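PDB 6DB1: putative methyl-accepting chemotaxis protein from Salmonella enterica subsp. enterica serovar Typhimurium str. LT2, which probably senses chemical signals outside the cell through this N-terminal ligand-binding domain and passes them on to the chemotaxis machinery. Local coordinates for residues A[93-104]-A[113-124]. Residues are numbered along the deposited sequence; the frame is centred on the assembly and turned at random.
Sequences LLEKGVVPQMQL and WSEHASTVTPAL
Gln-101 and His-116 interlock as reciprocal knobs into holes between two antiparallel helices. These are the last two helices of a four-helix bundle, the fold of many chemoreceptor sensor domains. The segment axes approach to 8.7 Å at a crossing angle of -158°. The backbones come closest at Gly-97, whose CA lies 4.7 Å from the CA of Thr-121. With no side chain there, the methyl CD1 of Leu-124 reaches the backbone N of Gly-97 at 3.6 Å. The extended chain of Gln-101 passes the His-116 ring, with its amide plane nearly perpendicular to that ring. Its CG lies 3.5 Å from His-116 CD2, and its amide runs on over the methyl of Ala-117. The CB of His-116 already faces the other helix, and with CG anti to the backbone N (chi1 167°) the imidazole is set among Gly-97, Pro-100, Gln-101 and Leu-104. NE2 of His-116 gives a weak hydrogen bond to Gly-97 O, and Lys-96 O lies at the ring edge. Val-120 CB sits over one face of the ring, offset toward its rim. Toward solvent the contact thins out. Lys-96 touches Leu-124 through its CB, while its extended chain leads away. On the bundle side, Leu-93 also packs on Met-63 of helix 54-73, and Trp-113 on Leu-38 and Met-42 of helix 13-46. Gln-101 NE2 donates to Thr-121 OG1 at 2.8 Å, with the hydroxyl oxygen 20° out of the amide plane.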
# COMPACT_ATOMS: atom_id res chain seq x y z
N LEU A 93 6.09 -12.70 -6.45
CA LEU A 93 4.84 -12.70 -5.70
C LEU A 93 3.67 -12.98 -6.64
O LEU A 93 2.76 -13.74 -6.31
CB LEU A 93 4.70 -11.35 -5.00
CG LEU A 93 3.37 -11.10 -4.29
CD1 LEU A 93 3.02 -12.23 -3.33
CD2 LEU A 93 3.42 -9.76 -3.56
N LEU A 94 3.74 -12.39 -7.83
CA LEU A 94 2.70 -12.49 -8.82
C LEU A 94 2.71 -13.85 -9.52
O LEU A 94 1.68 -14.52 -9.58
CB LEU A 94 2.89 -11.37 -9.84
CG LEU A 94 1.94 -11.38 -11.04
CD1 LEU A 94 0.50 -11.08 -10.63
CD2 LEU A 94 2.40 -10.37 -12.09
N GLU A 95 3.85 -14.25 -10.07
CA GLU A 95 3.90 -15.48 -10.89
C GLU A 95 3.93 -16.76 -10.04
O GLU A 95 3.57 -17.81 -10.57
CB GLU A 95 5.10 -15.45 -11.83
CG GLU A 95 4.88 -14.54 -13.01
CD GLU A 95 6.15 -14.07 -13.70
OE1 GLU A 95 6.07 -13.04 -14.40
OE2 GLU A 95 7.21 -14.74 -13.53
N LYS A 96 4.32 -16.69 -8.77
CA LYS A 96 4.42 -17.89 -7.95
C LYS A 96 3.40 -17.88 -6.80
O LYS A 96 3.10 -18.94 -6.26
CB LYS A 96 5.83 -18.03 -7.36
CG LYS A 96 6.96 -18.15 -8.37
CD LYS A 96 8.32 -18.21 -7.71
CE LYS A 96 9.47 -18.31 -8.69
NZ LYS A 96 10.78 -18.35 -8.00
N GLY A 97 2.89 -16.71 -6.40
CA GLY A 97 1.95 -16.68 -5.30
C GLY A 97 0.52 -16.45 -5.76
O GLY A 97 -0.34 -17.32 -5.62
N VAL A 98 0.31 -15.29 -6.37
CA VAL A 98 -0.99 -14.80 -6.79
C VAL A 98 -1.61 -15.62 -7.93
O VAL A 98 -2.78 -15.99 -7.84
CB VAL A 98 -0.87 -13.33 -7.21
CG1 VAL A 98 -2.08 -12.85 -8.00
CG2 VAL A 98 -0.62 -12.44 -6.01
N VAL A 99 -0.89 -15.81 -9.01
CA VAL A 99 -1.44 -16.51 -10.15
C VAL A 99 -1.83 -17.94 -9.76
O VAL A 99 -2.95 -18.36 -10.04
CB VAL A 99 -0.49 -16.47 -11.36
CG1 VAL A 99 -0.85 -17.52 -12.40
CG2 VAL A 99 -0.46 -15.08 -11.98
N PRO A 100 -0.94 -18.69 -9.12
CA PRO A 100 -1.40 -20.02 -8.78
C PRO A 100 -2.70 -19.99 -7.97
O PRO A 100 -3.66 -20.68 -8.33
CB PRO A 100 -0.24 -20.64 -7.99
CG PRO A 100 0.96 -20.00 -8.63
CD PRO A 100 0.51 -18.58 -8.90
N GLN A 101 -2.75 -19.18 -6.91
CA GLN A 101 -3.95 -19.11 -6.08
C GLN A 101 -5.20 -18.97 -6.96
O GLN A 101 -6.18 -19.66 -6.75
CB GLN A 101 -3.91 -17.94 -5.11
CG GLN A 101 -2.92 -18.12 -3.97
CD GLN A 101 -3.18 -17.10 -2.88
OE1 GLN A 101 -4.22 -16.45 -2.87
NE2 GLN A 101 -2.24 -16.98 -1.95
N MSE A 102 -5.15 -18.06 -7.93
CA MSE A 102 -6.30 -17.85 -8.80
C MSE A 102 -6.65 -19.04 -9.63
O MSE A 102 -7.83 -19.36 -9.79
CB MSE A 102 -6.01 -16.71 -9.75
CG MSE A 102 -6.64 -15.45 -9.22
SE MSE A 102 -8.42 -15.24 -10.01
CE MSE A 102 -9.30 -15.40 -8.28
N GLN A 103 -5.65 -19.71 -10.19
CA GLN A 103 -5.91 -20.87 -11.03
C GLN A 103 -6.39 -22.04 -10.15
O GLN A 103 -7.28 -22.81 -10.53
CB GLN A 103 -4.66 -21.19 -11.85
CG GLN A 103 -4.37 -20.12 -12.91
CD GLN A 103 -3.11 -20.36 -13.72
OE1 GLN A 103 -2.13 -20.93 -13.24
NE2 GLN A 103 -3.11 -19.86 -14.95
N LEU A 104 -5.87 -22.09 -8.93
CA LEU A 104 -6.18 -23.13 -7.98
C LEU A 104 -7.57 -22.87 -7.37
O LEU A 104 -8.30 -23.81 -7.06
CB LEU A 104 -5.07 -23.12 -6.93
CG LEU A 104 -4.66 -24.46 -6.32
CD1 LEU A 104 -4.31 -25.48 -7.41
CD2 LEU A 104 -3.46 -24.27 -5.40
N TRP A 113 -5.64 -24.53 -2.88
CA TRP A 113 -5.82 -23.06 -2.80
C TRP A 113 -5.67 -22.53 -1.37
O TRP A 113 -5.02 -21.51 -1.17
CB TRP A 113 -7.16 -22.61 -3.40
CG TRP A 113 -7.52 -21.24 -2.94
CD1 TRP A 113 -7.00 -20.05 -3.38
CD2 TRP A 113 -8.43 -20.90 -1.88
NE1 TRP A 113 -7.54 -19.01 -2.67
CE2 TRP A 113 -8.42 -19.50 -1.75
CE3 TRP A 113 -9.26 -21.65 -1.03
CZ2 TRP A 113 -9.21 -18.83 -0.81
CZ3 TRP A 113 -10.04 -20.99 -0.11
CH2 TRP A 113 -10.01 -19.60 -0.00
N SER A 114 -6.29 -23.17 -0.40
CA SER A 114 -6.18 -22.66 0.97
C SER A 114 -4.79 -22.97 1.54
O SER A 114 -4.19 -22.11 2.18
CB SER A 114 -7.28 -23.22 1.84
OG SER A 114 -7.26 -22.63 3.13
N GLU A 115 -4.27 -24.17 1.29
CA GLU A 115 -2.97 -24.56 1.84
C GLU A 115 -1.83 -23.80 1.13
O GLU A 115 -0.88 -23.37 1.79
CB GLU A 115 -2.78 -26.08 1.73
CG GLU A 115 -1.75 -26.62 2.71
CD GLU A 115 -0.64 -27.43 2.07
OE1 GLU A 115 -0.71 -28.67 2.11
OE2 GLU A 115 0.30 -26.81 1.53
N HIS A 116 -1.90 -23.66 -0.19
CA HIS A 116 -0.88 -22.93 -0.96
C HIS A 116 -0.78 -21.49 -0.46
O HIS A 116 0.31 -20.97 -0.21
CB HIS A 116 -1.22 -22.95 -2.46
CG HIS A 116 -0.42 -22.00 -3.30
ND1 HIS A 116 0.63 -22.41 -4.09
CD2 HIS A 116 -0.54 -20.66 -3.49
CE1 HIS A 116 1.14 -21.37 -4.72
NE2 HIS A 116 0.44 -20.29 -4.37
N ALA A 117 -1.95 -20.87 -0.33
CA ALA A 117 -2.11 -19.48 0.09
C ALA A 117 -1.58 -19.23 1.51
O ALA A 117 -1.17 -18.11 1.81
CB ALA A 117 -3.58 -19.11 0.00
N SER A 118 -1.60 -20.25 2.37
CA SER A 118 -1.14 -20.08 3.76
C SER A 118 0.34 -20.42 3.92
O SER A 118 0.97 -19.98 4.90
CB SER A 118 -1.96 -20.91 4.71
OG SER A 118 -3.31 -20.47 4.74
N THR A 119 0.90 -21.23 3.02
CA THR A 119 2.30 -21.63 3.16
C THR A 119 3.20 -20.92 2.15
O THR A 119 4.13 -20.20 2.53
CB THR A 119 2.45 -23.15 3.02
OG1 THR A 119 1.80 -23.55 1.81
CG2 THR A 119 1.87 -23.93 4.18
N VAL A 120 2.91 -21.10 0.86
CA VAL A 120 3.79 -20.57 -0.20
C VAL A 120 3.71 -19.04 -0.33
O VAL A 120 4.75 -18.38 -0.34
CB VAL A 120 3.50 -21.24 -1.55
CG1 VAL A 120 4.35 -20.64 -2.67
CG2 VAL A 120 3.68 -22.74 -1.48
N THR A 121 2.50 -18.48 -0.43
CA THR A 121 2.37 -17.05 -0.68
C THR A 121 3.10 -16.22 0.40
O THR A 121 4.10 -15.59 0.09
CB THR A 121 0.91 -16.67 -0.95
OG1 THR A 121 0.48 -17.43 -2.08
CG2 THR A 121 0.72 -15.20 -1.25
N PRO A 122 2.63 -16.23 1.67
CA PRO A 122 3.30 -15.43 2.71
C PRO A 122 4.82 -15.19 2.56
O PRO A 122 5.26 -14.05 2.65
CB PRO A 122 2.98 -16.26 3.95
CG PRO A 122 1.51 -16.51 3.76
CD PRO A 122 1.34 -16.62 2.25
N ALA A 123 5.60 -16.24 2.33
CA ALA A 123 7.05 -16.06 2.18
C ALA A 123 7.35 -15.02 1.09
O ALA A 123 8.20 -14.16 1.27
CB ALA A 123 7.69 -17.38 1.85
N LEU A 124 6.65 -15.14 -0.03
CA LEU A 124 6.80 -14.26 -1.21
C LEU A 124 6.31 -12.85 -0.89
O LEU A 124 6.86 -11.85 -1.37
CB LEU A 124 6.00 -14.86 -2.37
CG LEU A 124 6.45 -16.24 -2.83
CD1 LEU A 124 5.47 -16.82 -3.85
CD2 LEU A 124 7.85 -16.18 -3.41